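Local coordinates for putative cytoplasmic protein (Salmonella enterica subsp. enterica serovar Typhimurium, PDB 4IQN) that is of unknown function but belongs to the DUF5066 family and folds as a mixed alpha-beta protein with two small beta-sheets, at residues 137-142 against 159-164; 94-99 against 114-119; 46-51 against 84-89; 4-9 against 190-195. One frame throughout, in Å; residues are numbered along the deposited sequence. Where two conformers were deposited one is given.

How the contacts relate
From the N terminus the chain first enters the loop and helix 8-18 that contact 4 later joins to helix 190-207, so contact 4 closes a loop of 180 residues in which the other three are nested. Inside it they follow in series, none crossing another: contact 3 (46-51 with 84-89) joins the outer strands of the three-stranded sheet, contact 2 (94-99 with 114-119) folds a loop onto helix 93-99, and contact 1 (137-142 with 159-164) spans one strand of the four-stranded antiparallel sheet. Contact 1 is the meeting point, touching contact 2 through F159 and W116, contact 3 through I140 and T49, and contact 4 through S164 and W192.

Contact 1. Residues 137-142 against 159-164; sequences FIYITE and FWLAES
In both F159 and Y139 the ring carbon CG lies anti to the backbone N (chi1 -155° in the tyrosine), whereas F137 turns its CG anti to the carbonyl carbon (chi1 -48°); these choices bring three rings into one aromatic cluster. The F159 ring sits in the middle. Its CE2 meets CE2 of F137 at 3.9 Å, the planes inclined by 23° but offset so much that little ring area is shared, the two ring centroids being 5.8 Å apart. Beyond it CZ of F159 lies 3.8 Å from CE1 of Y139, which comes to the edge of the phenylalanine ring. L161 adds an aliphatic neighbour, its CD2 set 3.8 Å from CD2 of Y139, with the two side chains crossing at about a right angle. Broad, flat residues suit this place because the strand axes are still 9.5 Å apart at their closest, a gap that long, flat side chains fill. Tyrosine also suits the far end, since its OH reaches E210 in a hydrogen bond while the ring stays in the apolar cluster. Strand 151-155, whose A152 is touched by F159, runs between the two strands in the antiparallel sheet, and L207 of helix 190-207 packs against both Y139 and L161.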
loop_
_atom_site.group_PDB
_atom_site.type_symbol
_atom_site.label_atom_id
_atom_site.label_comp_id
_atom_site.label_asym_id
_atom_site.label_seq_id
_atom_site.Cartn_x
_atom_site.Cartn_y
_atom_site.Cartn_z
ATOM N N PHE A 137 -0.825 0.448 2.677
ATOM C CA PHE A 137 0.056 1.117 1.700
ATOM C C PHE A 137 1.207 0.190 1.367
ATOM O O PHE A 137 1.685 -0.581 2.196
ATOM C CB PHE A 137 0.679 2.399 2.250
ATOM C CG PHE A 137 -0.266 3.330 2.922
ATOM C CD1 PHE A 137 -0.908 4.341 2.225
ATOM C CD2 PHE A 137 -0.503 3.231 4.283
ATOM C CE1 PHE A 137 -1.785 5.203 2.843
ATOM C CE2 PHE A 137 -1.347 4.097 4.907
ATOM C CZ PHE A 137 -2.008 5.081 4.203
ATOM N N ILE A 138 1.670 0.264 0.134
ATOM C CA ILE A 138 2.930 -0.265 -0.207
ATOM C C ILE A 138 3.935 0.832 0.130
ATOM O O ILE A 138 3.766 2.000 -0.293
ATOM C CB ILE A 138 3.013 -0.680 -1.696
ATOM C CG1 ILE A 138 1.836 -1.573 -2.110
ATOM C CG2 ILE A 138 4.291 -1.426 -1.942
ATOM C CD1 ILE A 138 1.894 -1.933 -3.589
ATOM N N TYR A 139 4.954 0.453 0.884
ATOM C CA TYR A 139 5.938 1.394 1.443
ATOM C C TYR A 139 7.146 1.377 0.544
ATOM O O TYR A 139 7.910 0.411 0.556
ATOM C CB TYR A 139 6.320 0.943 2.873
ATOM C CG TYR A 139 6.811 2.033 3.777
ATOM C CD1 TYR A 139 5.983 3.097 4.136
ATOM C CD2 TYR A 139 8.101 2.008 4.307
ATOM C CE1 TYR A 139 6.441 4.122 4.985
ATOM C CE2 TYR A 139 8.555 3.037 5.162
ATOM C CZ TYR A 139 7.725 4.089 5.492
ATOM O OH TYR A 139 8.173 5.116 6.341
ATOM N N ILE A 140 7.322 2.436 -0.264
ATOM C CA ILE A 140 8.298 2.390 -1.345
ATOM C C ILE A 140 9.704 2.779 -0.850
ATOM O O ILE A 140 10.106 3.926 -0.931
ATOM C CB ILE A 140 7.870 3.300 -2.486
ATOM C CG1 ILE A 140 6.444 3.011 -2.940
ATOM C CG2 ILE A 140 8.846 3.192 -3.677
ATOM C CD1 ILE A 140 6.153 1.591 -3.431
ATOM N N THR A 141 10.416 1.807 -0.294
ATOM C CA THR A 141 11.755 1.987 0.211
ATOM C C THR A 141 12.669 1.198 -0.696
ATOM O O THR A 141 13.102 1.720 -1.731
ATOM C CB THR A 141 11.867 1.557 1.674
ATOM O OG1 THR A 141 11.247 0.290 1.811
ATOM C CG2 THR A 141 11.145 2.537 2.560
ATOM N N GLU A 142 12.912 -0.061 -0.379
ATOM C CA GLU A 142 13.847 -0.882 -1.154
ATOM C C GLU A 142 13.145 -2.200 -1.396
ATOM O O GLU A 142 12.428 -2.687 -0.512
ATOM C CB GLU A 142 15.173 -1.120 -0.404
ATOM C CG GLU A 142 15.967 0.125 -0.031
ATOM C CD GLU A 142 16.481 0.899 -1.257
ATOM O OE1 GLU A 142 16.694 0.259 -2.315
ATOM O OE2 GLU A 142 16.673 2.153 -1.180
ATOM N N PHE A 159 0.527 4.475 12.624
ATOM C CA PHE A 159 1.070 4.067 11.310
ATOM C C PHE A 159 2.232 3.131 11.569
ATOM O O PHE A 159 3.104 3.471 12.353
ATOM C CB PHE A 159 1.556 5.335 10.566
ATOM C CG PHE A 159 2.097 5.078 9.180
ATOM C CD1 PHE A 159 3.303 4.439 9.001
ATOM C CD2 PHE A 159 1.403 5.524 8.067
ATOM C CE1 PHE A 159 3.806 4.200 7.729
ATOM C CE2 PHE A 159 1.889 5.287 6.801
ATOM C CZ PHE A 159 3.090 4.629 6.629
ATOM N N TRP A 160 2.236 1.941 10.975
ATOM C CA TRP A 160 3.286 0.952 11.216
ATOM C C TRP A 160 3.557 0.013 10.044
ATOM O O TRP A 160 2.691 -0.218 9.225
ATOM C CB TRP A 160 2.946 0.086 12.457
ATOM C CG TRP A 160 1.761 -0.828 12.294
ATOM C CD1 TRP A 160 1.799 -2.178 12.048
ATOM C CD2 TRP A 160 0.370 -0.496 12.449
ATOM N NE1 TRP A 160 0.529 -2.686 12.011
ATOM C CE2 TRP A 160 -0.367 -1.689 12.241
ATOM C CE3 TRP A 160 -0.329 0.689 12.687
ATOM C CZ2 TRP A 160 -1.745 -1.725 12.257
ATOM C CZ3 TRP A 160 -1.721 0.648 12.737
ATOM C CH2 TRP A 160 -2.408 -0.564 12.539
ATOM N N LEU A 161 4.764 -0.527 9.996
ATOM C CA LEU A 161 5.109 -1.575 9.025
ATOM C C LEU A 161 4.493 -2.888 9.480
ATOM O O LEU A 161 4.605 -3.284 10.650
ATOM C CB LEU A 161 6.579 -1.765 8.863
ATOM C CG LEU A 161 7.340 -1.102 7.749
ATOM C CD1 LEU A 161 8.477 -2.057 7.438
ATOM C CD2 LEU A 161 6.581 -0.705 6.505
ATOM N N ALA A 162 3.843 -3.532 8.548
ATOM C CA ALA A 162 3.039 -4.698 8.832
ATOM C C ALA A 162 3.513 -5.928 7.992
ATOM O O ALA A 162 4.638 -6.430 8.220
ATOM C CB ALA A 162 1.586 -4.328 8.667
ATOM N N GLU A 163 2.709 -6.414 7.043
ATOM C CA GLU A 163 3.088 -7.539 6.215
ATOM C C GLU A 163 4.411 -7.312 5.456
ATOM O O GLU A 163 4.798 -6.156 5.164
ATOM C CB GLU A 163 1.973 -7.884 5.235
ATOM C CG GLU A 163 0.688 -8.458 5.817
ATOM C CD GLU A 163 -0.340 -7.450 6.320
ATOM O OE1 GLU A 163 -0.064 -6.242 6.472
ATOM O OE2 GLU A 163 -1.496 -7.889 6.583
ATOM N N SER A 164 5.079 -8.422 5.171
ATOM C CA SER A 164 6.367 -8.442 4.502
ATOM C C SER A 164 6.216 -7.835 3.093
ATOM O O SER A 164 7.147 -7.187 2.628
ATOM C CB SER A 164 6.945 -9.838 4.378
ATOM O OG SER A 164 6.100 -10.733 3.661
#

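Contact 2. Residues 94-99 against 114-119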
loop_
_atom_site.group_PDB
_atom_site.type_symbol
_atom_site.label_atom_id
_atom_site.label_comp_id
_atom_site.label_asym_id
_atom_site.label_seq_id
_atom_site.Cartn_x
_atom_site.Cartn_y
_atom_site.Cartn_z
ATOM N N GLU A 94 -5.481 12.566 4.454
ATOM C CA GLU A 94 -6.931 12.398 4.681
ATOM C C GLU A 94 -7.188 11.358 5.754
ATOM O O GLU A 94 -8.003 11.579 6.679
ATOM C CB GLU A 94 -7.703 12.067 3.395
ATOM C CG GLU A 94 -7.932 13.303 2.508
ATOM C CD GLU A 94 -8.631 13.027 1.164
ATOM O OE1 GLU A 94 -8.885 11.842 0.822
ATOM O OE2 GLU A 94 -8.922 14.015 0.435
ATOM N N GLU A 95 -6.472 10.249 5.649
ATOM C CA GLU A 95 -6.555 9.178 6.648
ATOM C C GLU A 95 -6.141 9.710 8.015
ATOM O O GLU A 95 -6.789 9.432 9.006
ATOM C CB GLU A 95 -5.664 8.004 6.237
ATOM C CG GLU A 95 -6.166 7.229 5.020
ATOM C CD GLU A 95 -5.775 7.806 3.629
ATOM O OE1 GLU A 95 -5.174 8.915 3.552
ATOM O OE2 GLU A 95 -6.088 7.103 2.617
ATOM N N ALA A 96 -5.085 10.518 8.051
ATOM C CA ALA A 96 -4.613 11.135 9.311
ATOM C C ALA A 96 -5.608 12.105 9.925
ATOM O O ALA A 96 -5.819 12.133 11.143
ATOM C CB ALA A 96 -3.279 11.856 9.079
ATOM N N TYR A 97 -6.204 12.914 9.067
ATOM C CA TYR A 97 -7.201 13.873 9.455
ATOM C C TYR A 97 -8.445 13.195 10.042
ATOM O O TYR A 97 -8.918 13.550 11.143
ATOM C CB TYR A 97 -7.575 14.676 8.236
ATOM C CG TYR A 97 -8.210 15.995 8.504
ATOM C CD1 TYR A 97 -7.516 16.983 9.181
ATOM C CD2 TYR A 97 -9.473 16.274 8.055
ATOM C CE1 TYR A 97 -8.068 18.228 9.393
ATOM C CE2 TYR A 97 -10.051 17.520 8.269
ATOM C CZ TYR A 97 -9.338 18.500 8.944
ATOM O OH TYR A 97 -9.855 19.761 9.191
ATOM N N TYR A 98 -8.943 12.193 9.326
ATOM C CA TYR A 98 -10.062 11.374 9.829
ATOM C C TYR A 98 -9.648 10.647 11.132
ATOM O O TYR A 98 -10.486 10.422 12.021
ATOM C CB TYR A 98 -10.559 10.393 8.734
ATOM C CG TYR A 98 -11.249 9.207 9.304
ATOM C CD1 TYR A 98 -12.610 9.265 9.650
ATOM C CD2 TYR A 98 -10.548 8.017 9.570
ATOM C CE1 TYR A 98 -13.261 8.177 10.217
ATOM C CE2 TYR A 98 -11.193 6.919 10.134
ATOM C CZ TYR A 98 -12.544 7.008 10.456
ATOM O OH TYR A 98 -13.163 5.950 11.001
ATOM N N GLY A 99 -8.376 10.288 11.255
ATOM C CA GLY A 99 -7.880 9.526 12.401
ATOM C C GLY A 99 -8.008 10.229 13.745
ATOM O O GLY A 99 -8.165 9.585 14.770
ATOM N N PRO A 114 0.211 21.035 5.961
ATOM C CA PRO A 114 0.322 19.600 6.133
ATOM C C PRO A 114 -0.205 18.961 7.386
ATOM O O PRO A 114 0.074 19.452 8.482
ATOM C CB PRO A 114 1.828 19.360 6.008
ATOM C CG PRO A 114 2.430 20.581 6.605
ATOM C CD PRO A 114 1.506 21.708 6.231
ATOM N N VAL A 115 -0.953 17.871 7.212
ATOM C CA VAL A 115 -1.470 17.134 8.368
ATOM C C VAL A 115 -0.416 16.148 8.882
ATOM O O VAL A 115 -0.092 16.126 10.075
ATOM C CB VAL A 115 -2.787 16.437 8.029
ATOM C CG1 VAL A 115 -3.254 15.567 9.202
ATOM C CG2 VAL A 115 -3.868 17.466 7.759
ATOM N N TRP A 116 0.095 15.322 7.986
ATOM C CA TRP A 116 1.158 14.372 8.272
ATOM C C TRP A 116 2.498 14.996 8.002
ATOM O O TRP A 116 2.577 16.030 7.338
ATOM C CB TRP A 116 0.990 13.144 7.390
ATOM C CG TRP A 116 1.533 11.889 7.932
ATOM C CD1 TRP A 116 2.543 11.152 7.427
ATOM C CD2 TRP A 116 1.061 11.168 9.111
ATOM N NE1 TRP A 116 2.731 10.018 8.187
ATOM C CE2 TRP A 116 1.847 10.024 9.233
ATOM C CE3 TRP A 116 0.048 11.401 10.039
ATOM C CZ2 TRP A 116 1.651 9.080 10.261
ATOM C CZ3 TRP A 116 -0.127 10.505 11.063
ATOM C CH2 TRP A 116 0.670 9.349 11.163
ATOM N N SER A 117 3.548 14.389 8.537
ATOM C CA SER A 117 4.915 14.840 8.319
ATOM C C SER A 117 5.208 14.980 6.833
ATOM O O SER A 117 4.701 14.227 6.021
ATOM C CB SER A 117 5.900 13.845 8.907
ATOM O OG SER A 117 7.240 14.219 8.614
ATOM N N ASN A 118 5.996 15.985 6.497
ATOM C CA ASN A 118 6.486 16.161 5.111
ATOM C C ASN A 118 8.004 16.104 5.072
ATOM O O ASN A 118 8.637 16.694 4.203
ATOM C CB ASN A 118 5.982 17.477 4.507
ATOM C CG ASN A 118 6.346 18.707 5.321
ATOM O OD1 ASN A 118 7.032 18.655 6.345
ATOM N ND2 ASN A 118 5.905 19.842 4.836
ATOM N N ASP A 119 8.603 15.405 6.027
ATOM C CA ASP A 119 10.051 15.303 6.066
ATOM C C ASP A 119 10.569 14.836 4.690
ATOM O O ASP A 119 10.002 13.926 4.087
ATOM C CB ASP A 119 10.506 14.344 7.151
ATOM C CG ASP A 119 11.999 14.333 7.330
ATOM O OD1 ASP A 119 12.733 13.717 6.540
ATOM O OD2 ASP A 119 12.454 14.948 8.297
#
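Helix 93-99 is packed here by the irregular loop that leads on toward strand 124-128, a helix-loop contact in which A96 and Y97 meet V115 and W116. A96 lies at the centre of the contact. With a single methyl it allows a close approach of the chains, the CA atoms of A96 and W116 being 6.7 Å apart. Its CB touches both loop residues, and CB of A96 lies 3.7 Å from CG1 of V115. Branched V115 divides its two methyls between two partners. CG1, anti to the backbone N (chi1 175°), goes to the alanine, while CG2 rests 3.9 Å from CD1 of Y97, the tyrosine and valine side chains being roughly perpendicular. All four residues are buried, and their polar groups have partners: the Y97 hydroxyl bonds to the carbonyl O of I107, the indole NE1 of W116 to E210, and the backbone N of W116 to the carboxylate of D93. F216 of helix 214-217 covers both Y97 and V115. Farther along, S117 forms an ST turn, its OG accepting from the backbone N of D119. The indole is large enough to reach back to the helix, where its benzo-ring atom CE3 lies 3.5 Å from CB of A96.

Contact 3. Residues 46-51 against 84-89; sequences TETTEL and EGVIHS
T48 and V86 touch across the small mixed sheet, with strand 36-38 lying between their two outer strands, so what meets here is side chains and not backbones. In T48 the hydroxyl takes the place between the backbone N and the carbonyl carbon (chi1 65°), which leaves the methyl CG2 beside the backbone N and turned to the valine. There it finds CG1 of V86, 3.9 Å away, one side chain lying athwart the other. Threonine suits a partly exposed strand because its two branches do different work: CG2 packs, while OG1 hydrogen-bonds R36 of the central strand. The second pair is purely aliphatic and more deeply buried. I87 has its longer branch extended (chi2 171°), so that CD1 reaches L51, whose isobutyl group is turned by an unusual chi1 of -93°. Beta-branched V86 and I87 suit the strand 86-87, and leucine, branched only at CG, can present both methyls to I87 from L51, past the end of the other strand. The isoleucine methyl lies against the side of the leucine's branched end, CD1 of I87 being 3.9 Å from both CD1 and CD2 of L51 and about as near CG.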
loop_
_atom_site.group_PDB
_atom_site.type_symbol
_atom_site.label_atom_id
_atom_site.label_comp_id
_atom_site.label_asym_id
_atom_site.label_seq_id
_atom_site.Cartn_x
_atom_site.Cartn_y
_atom_site.Cartn_z
ATOM N N THR A 46 11.467 14.250 -8.431
ATOM C CA THR A 46 11.015 13.446 -9.580
ATOM C C THR A 46 11.701 12.068 -9.703
ATOM O O THR A 46 11.472 11.355 -10.676
ATOM C CB THR A 46 11.223 14.216 -10.893
ATOM O OG1 THR A 46 12.614 14.438 -11.051
ATOM C CG2 THR A 46 10.529 15.577 -10.849
ATOM N N GLU A 47 12.554 11.696 -8.748
ATOM C CA GLU A 47 13.234 10.420 -8.821
ATOM C C GLU A 47 12.223 9.305 -8.791
ATOM O O GLU A 47 11.281 9.332 -8.004
ATOM C CB GLU A 47 14.276 10.257 -7.719
ATOM C CG GLU A 47 15.045 8.935 -7.805
ATOM C CD GLU A 47 16.203 8.835 -6.813
ATOM O OE1 GLU A 47 16.513 9.846 -6.132
ATOM O OE2 GLU A 47 16.807 7.734 -6.717
ATOM N N THR A 48 12.426 8.314 -9.640
ATOM C CA THR A 48 11.533 7.154 -9.682
ATOM C C THR A 48 12.316 5.881 -9.413
ATOM O O THR A 48 13.572 5.883 -9.396
ATOM C CB THR A 48 10.836 7.040 -11.049
ATOM O OG1 THR A 48 11.819 6.780 -12.041
ATOM C CG2 THR A 48 10.112 8.330 -11.429
ATOM N N THR A 49 11.571 4.800 -9.184
ATOM C CA THR A 49 12.136 3.497 -8.932
ATOM C C THR A 49 11.162 2.439 -9.465
ATOM O O THR A 49 10.139 2.793 -10.078
ATOM C CB THR A 49 12.408 3.332 -7.420
ATOM O OG1 THR A 49 13.187 2.161 -7.210
ATOM C CG2 THR A 49 11.082 3.265 -6.588
ATOM N N GLU A 50 11.463 1.159 -9.231
ATOM C CA GLU A 50 10.690 0.039 -9.815
ATOM C C GLU A 50 9.430 -0.280 -9.023
ATOM O O GLU A 50 9.416 -0.144 -7.783
ATOM C CB GLU A 50 11.546 -1.235 -9.882
ATOM C CG GLU A 50 12.718 -1.185 -10.869
ATOM C CD GLU A 50 13.943 -0.439 -10.347
ATOM O OE1 GLU A 50 14.232 -0.476 -9.121
ATOM O OE2 GLU A 50 14.633 0.194 -11.189
ATOM N N LEU A 51 8.395 -0.721 -9.736
ATOM C CA LEU A 51 7.203 -1.264 -9.091
ATOM C C LEU A 51 7.572 -2.590 -8.436
ATOM O O LEU A 51 8.543 -3.254 -8.866
ATOM C CB LEU A 51 6.071 -1.514 -10.093
ATOM C CG LEU A 51 5.061 -0.421 -10.288
ATOM C CD1 LEU A 51 5.734 0.814 -10.886
ATOM C CD2 LEU A 51 3.952 -0.890 -11.181
ATOM N N GLU A 84 3.292 9.594 -18.494
ATOM C CA GLU A 84 4.592 8.985 -18.714
ATOM C C GLU A 84 4.627 7.584 -18.101
ATOM O O GLU A 84 5.585 6.832 -18.278
ATOM C CB GLU A 84 5.638 9.886 -18.066
ATOM C CG GLU A 84 5.666 11.281 -18.697
ATOM C CD GLU A 84 6.470 11.268 -19.953
ATOM O OE1 GLU A 84 7.623 10.790 -19.880
ATOM O OE2 GLU A 84 5.965 11.703 -20.985
ATOM N N GLY A 85 3.552 7.220 -17.422
ATOM C CA GLY A 85 3.489 5.942 -16.695
ATOM C C GLY A 85 4.075 5.952 -15.285
ATOM O O GLY A 85 4.302 4.898 -14.709
ATOM N N VAL A 86 4.314 7.136 -14.727
ATOM C CA VAL A 86 4.846 7.245 -13.396
ATOM C C VAL A 86 3.699 7.292 -12.396
ATOM O O VAL A 86 2.814 8.126 -12.518
ATOM C CB VAL A 86 5.724 8.517 -13.226
ATOM C CG1 VAL A 86 6.212 8.647 -11.783
ATOM C CG2 VAL A 86 6.916 8.476 -14.179
ATOM N N ILE A 87 3.743 6.391 -11.406
ATOM C CA ILE A 87 2.813 6.414 -10.273
ATOM C C ILE A 87 3.317 7.439 -9.273
ATOM O O ILE A 87 4.374 7.249 -8.676
ATOM C CB ILE A 87 2.729 5.039 -9.583
ATOM C CG1 ILE A 87 2.255 3.962 -10.583
ATOM C CG2 ILE A 87 1.797 5.124 -8.396
ATOM C CD1 ILE A 87 2.336 2.522 -10.096
ATOM N N HIS A 88 2.571 8.529 -9.113
ATOM C CA HIS A 88 2.941 9.581 -8.154
ATOM C C HIS A 88 2.607 9.074 -6.739
ATOM O O HIS A 88 1.750 8.227 -6.576
ATOM C CB HIS A 88 2.211 10.869 -8.468
ATOM C CG HIS A 88 2.712 11.540 -9.714
ATOM N ND1 HIS A 88 3.308 12.778 -9.703
ATOM C CD2 HIS A 88 2.756 11.110 -10.994
ATOM C CE1 HIS A 88 3.674 13.096 -10.935
ATOM N NE2 HIS A 88 3.356 12.095 -11.734
ATOM N N SER A 89 3.349 9.557 -5.755
ATOM C CA SER A 89 3.155 9.132 -4.389
ATOM C C SER A 89 1.777 9.527 -3.868
ATOM O O SER A 89 1.206 10.547 -4.204
ATOM C CB SER A 89 4.281 9.643 -3.436
ATOM O OG SER A 89 4.056 9.166 -2.090
#

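Contact 4. Residues 4-9 against 190-195; sequences MDISLT and PQWKAQ
The backbones stay well apart, the nearest CA atoms, those of I6 and W192, being 10.1 Å from each other, where the N-terminal loop leading into helix 8-18 passes the first turn of helix 190-207. Side chains therefore bridge the gap, and I6 carries the loop's share. Its CG1 is set between the backbone N and the carbonyl carbon (chi1 43°), and the two branches part: CG2 goes to the tryptophan, the ethyl arm to the glutamine. CG2 of I6 lies 4.0 Å from CZ2 of W192, and CB of I6 is equally 4.0 Å from the same ring atom, while the isoleucine and indole run antiparallel alongside one another. Q191, already pointing at the loop, is bent at chi2 (-94°), and its NE2 approaches CD1 of I6 at 3.8 Å, a van der Waals meeting with no polar partner in the isoleucine. Each residue type fits its depth: the broad indole is buried, the isoleucine packs obliquely against its CZ2 corner, and the amide of glutamine, tolerant of both apolar neighbours and water, holds the exposed margin. Helix 166-174 packs alongside, Y171 touching I6 and bonding through its hydroxyl to the carbonyl O of S7, and E168 touching W192. Directly after the isoleucine, S7 is the N-cap of helix 8-18, its OG accepting from the backbone N of N10. The whole is a helix start with a serine N-cap, its preceding hydrophobic residue packed on the first turn of a second helix.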
loop_
_atom_site.group_PDB
_atom_site.type_symbol
_atom_site.label_atom_id
_atom_site.label_comp_id
_atom_site.label_asym_id
_atom_site.label_seq_id
_atom_site.Cartn_x
_atom_site.Cartn_y
_atom_site.Cartn_z
HETATM N N MSE A 4 4.665 -25.045 2.291
HETATM C CA MSE A 4 3.647 -24.340 1.466
HETATM C C MSE A 4 4.243 -23.507 0.349
HETATM O O MSE A 4 5.259 -22.848 0.544
HETATM C CB MSE A 4 2.757 -23.394 2.299
HETATM C CG MSE A 4 1.752 -22.692 1.383
HETATM SE SE MSE A 4 0.306 -21.803 2.388
HETATM C CE MSE A 4 -0.553 -20.906 0.855
ATOM N N ASP A 5 3.587 -23.502 -0.815
ATOM C CA ASP A 5 4.085 -22.786 -1.989
ATOM C C ASP A 5 3.452 -21.395 -2.079
ATOM O O ASP A 5 2.231 -21.272 -2.316
ATOM C CB ASP A 5 3.810 -23.589 -3.265
ATOM C CG ASP A 5 4.927 -23.439 -4.314
ATOM O OD1 ASP A 5 6.077 -23.088 -3.950
ATOM O OD2 ASP A 5 4.659 -23.685 -5.510
ATOM N N ILE A 6 4.289 -20.360 -1.905
ATOM C CA ILE A 6 3.816 -18.975 -1.770
ATOM C C ILE A 6 4.373 -18.013 -2.826
ATOM O O ILE A 6 4.475 -16.758 -2.616
ATOM C CB ILE A 6 4.025 -18.457 -0.346
ATOM C CG1 ILE A 6 5.396 -18.855 0.186
ATOM C CG2 ILE A 6 2.931 -19.029 0.558
ATOM C CD1 ILE A 6 6.533 -17.971 -0.279
ATOM N N SER A 7 4.686 -18.602 -3.974
ATOM C CA SER A 7 5.164 -17.853 -5.128
ATOM C C SER A 7 4.124 -16.868 -5.670
ATOM O O SER A 7 2.922 -16.991 -5.487
ATOM C CB SER A 7 5.536 -18.818 -6.258
ATOM O OG SER A 7 4.364 -19.433 -6.786
ATOM N N LEU A 8 4.613 -15.883 -6.394
ATOM C CA LEU A 8 3.727 -14.982 -7.072
ATOM C C LEU A 8 2.821 -15.713 -8.100
ATOM O O LEU A 8 1.625 -15.416 -8.228
ATOM C CB LEU A 8 4.572 -13.880 -7.706
ATOM C CG LEU A 8 3.831 -12.763 -8.357
ATOM C CD1 LEU A 8 2.757 -12.188 -7.444
ATOM C CD2 LEU A 8 4.892 -11.742 -8.773
ATOM N N THR A 9 3.373 -16.704 -8.795
ATOM C CA THR A 9 2.616 -17.449 -9.816
ATOM C C THR A 9 1.427 -18.140 -9.171
ATOM O O THR A 9 0.299 -18.072 -9.685
ATOM C CB THR A 9 3.491 -18.491 -10.542
ATOM O OG1 THR A 9 4.435 -17.808 -11.367
ATOM C CG2 THR A 9 2.651 -19.392 -11.439
ATOM N N PRO A 190 8.096 -18.661 8.312
ATOM C CA PRO A 190 9.323 -18.055 8.848
ATOM C C PRO A 190 9.952 -17.118 7.861
ATOM O O PRO A 190 10.555 -16.133 8.263
ATOM C CB PRO A 190 10.229 -19.237 9.142
ATOM C CG PRO A 190 9.576 -20.415 8.545
ATOM C CD PRO A 190 8.126 -20.128 8.440
ATOM N N GLN A 191 9.795 -17.399 6.574
ATOM C CA GLN A 191 10.447 -16.485 5.598
ATOM C C GLN A 191 9.807 -15.118 5.575
ATOM O O GLN A 191 10.509 -14.090 5.328
ATOM C CB GLN A 191 10.565 -17.121 4.196
ATOM C CG GLN A 191 9.257 -17.457 3.560
ATOM C CD GLN A 191 8.800 -18.912 3.805
ATOM O OE1 GLN A 191 8.919 -19.504 4.930
ATOM N NE2 GLN A 191 8.245 -19.498 2.736
ATOM N N TRP A 192 8.491 -15.063 5.800
ATOM C CA TRP A 192 7.799 -13.795 5.954
ATOM C C TRP A 192 8.218 -13.049 7.193
ATOM O O TRP A 192 8.507 -11.848 7.126
ATOM C CB TRP A 192 6.294 -13.955 5.880
ATOM C CG TRP A 192 5.765 -14.320 4.498
ATOM C CD1 TRP A 192 6.412 -14.161 3.281
ATOM C CD2 TRP A 192 4.466 -14.808 4.193
ATOM N NE1 TRP A 192 5.586 -14.536 2.263
ATOM C CE2 TRP A 192 4.394 -14.964 2.786
ATOM C CE3 TRP A 192 3.364 -15.220 4.975
ATOM C CZ2 TRP A 192 3.246 -15.419 2.140
ATOM C CZ3 TRP A 192 2.254 -15.686 4.338
ATOM C CH2 TRP A 192 2.202 -15.816 2.920
ATOM N N LYS A 193 8.259 -13.734 8.344
ATOM C CA LYS A 193 8.711 -13.072 9.575
ATOM C C LYS A 193 10.136 -12.523 9.417
ATOM O O LYS A 193 10.432 -11.402 9.858
ATOM C CB LYS A 193 8.563 -13.982 10.846
ATOM C CG LYS A 193 8.273 -13.144 12.141
ATOM C CD LYS A 193 6.751 -12.903 12.381
ATOM C CE LYS A 193 6.296 -11.556 13.009
ATOM N NZ LYS A 193 6.841 -11.058 14.335
ATOM N N ALA A 194 10.997 -13.299 8.795
ATOM C CA ALA A 194 12.398 -12.917 8.567
ATOM C C ALA A 194 12.481 -11.668 7.687
ATOM O O ALA A 194 13.287 -10.799 7.955
ATOM C CB ALA A 194 13.165 -14.031 7.927
ATOM N N GLN A 195 11.646 -11.586 6.657
ATOM C CA GLN A 195 11.647 -10.390 5.807
ATOM C C GLN A 195 11.071 -9.174 6.551
ATOM O O GLN A 195 11.586 -8.050 6.412
ATOM C CB GLN A 195 10.932 -10.643 4.495
ATOM C CG GLN A 195 11.054 -9.509 3.515
ATOM C CD GLN A 195 12.492 -9.349 3.042
ATOM O OE1 GLN A 195 13.089 -10.299 2.550
ATOM N NE2 GLN A 195 13.056 -8.166 3.207
#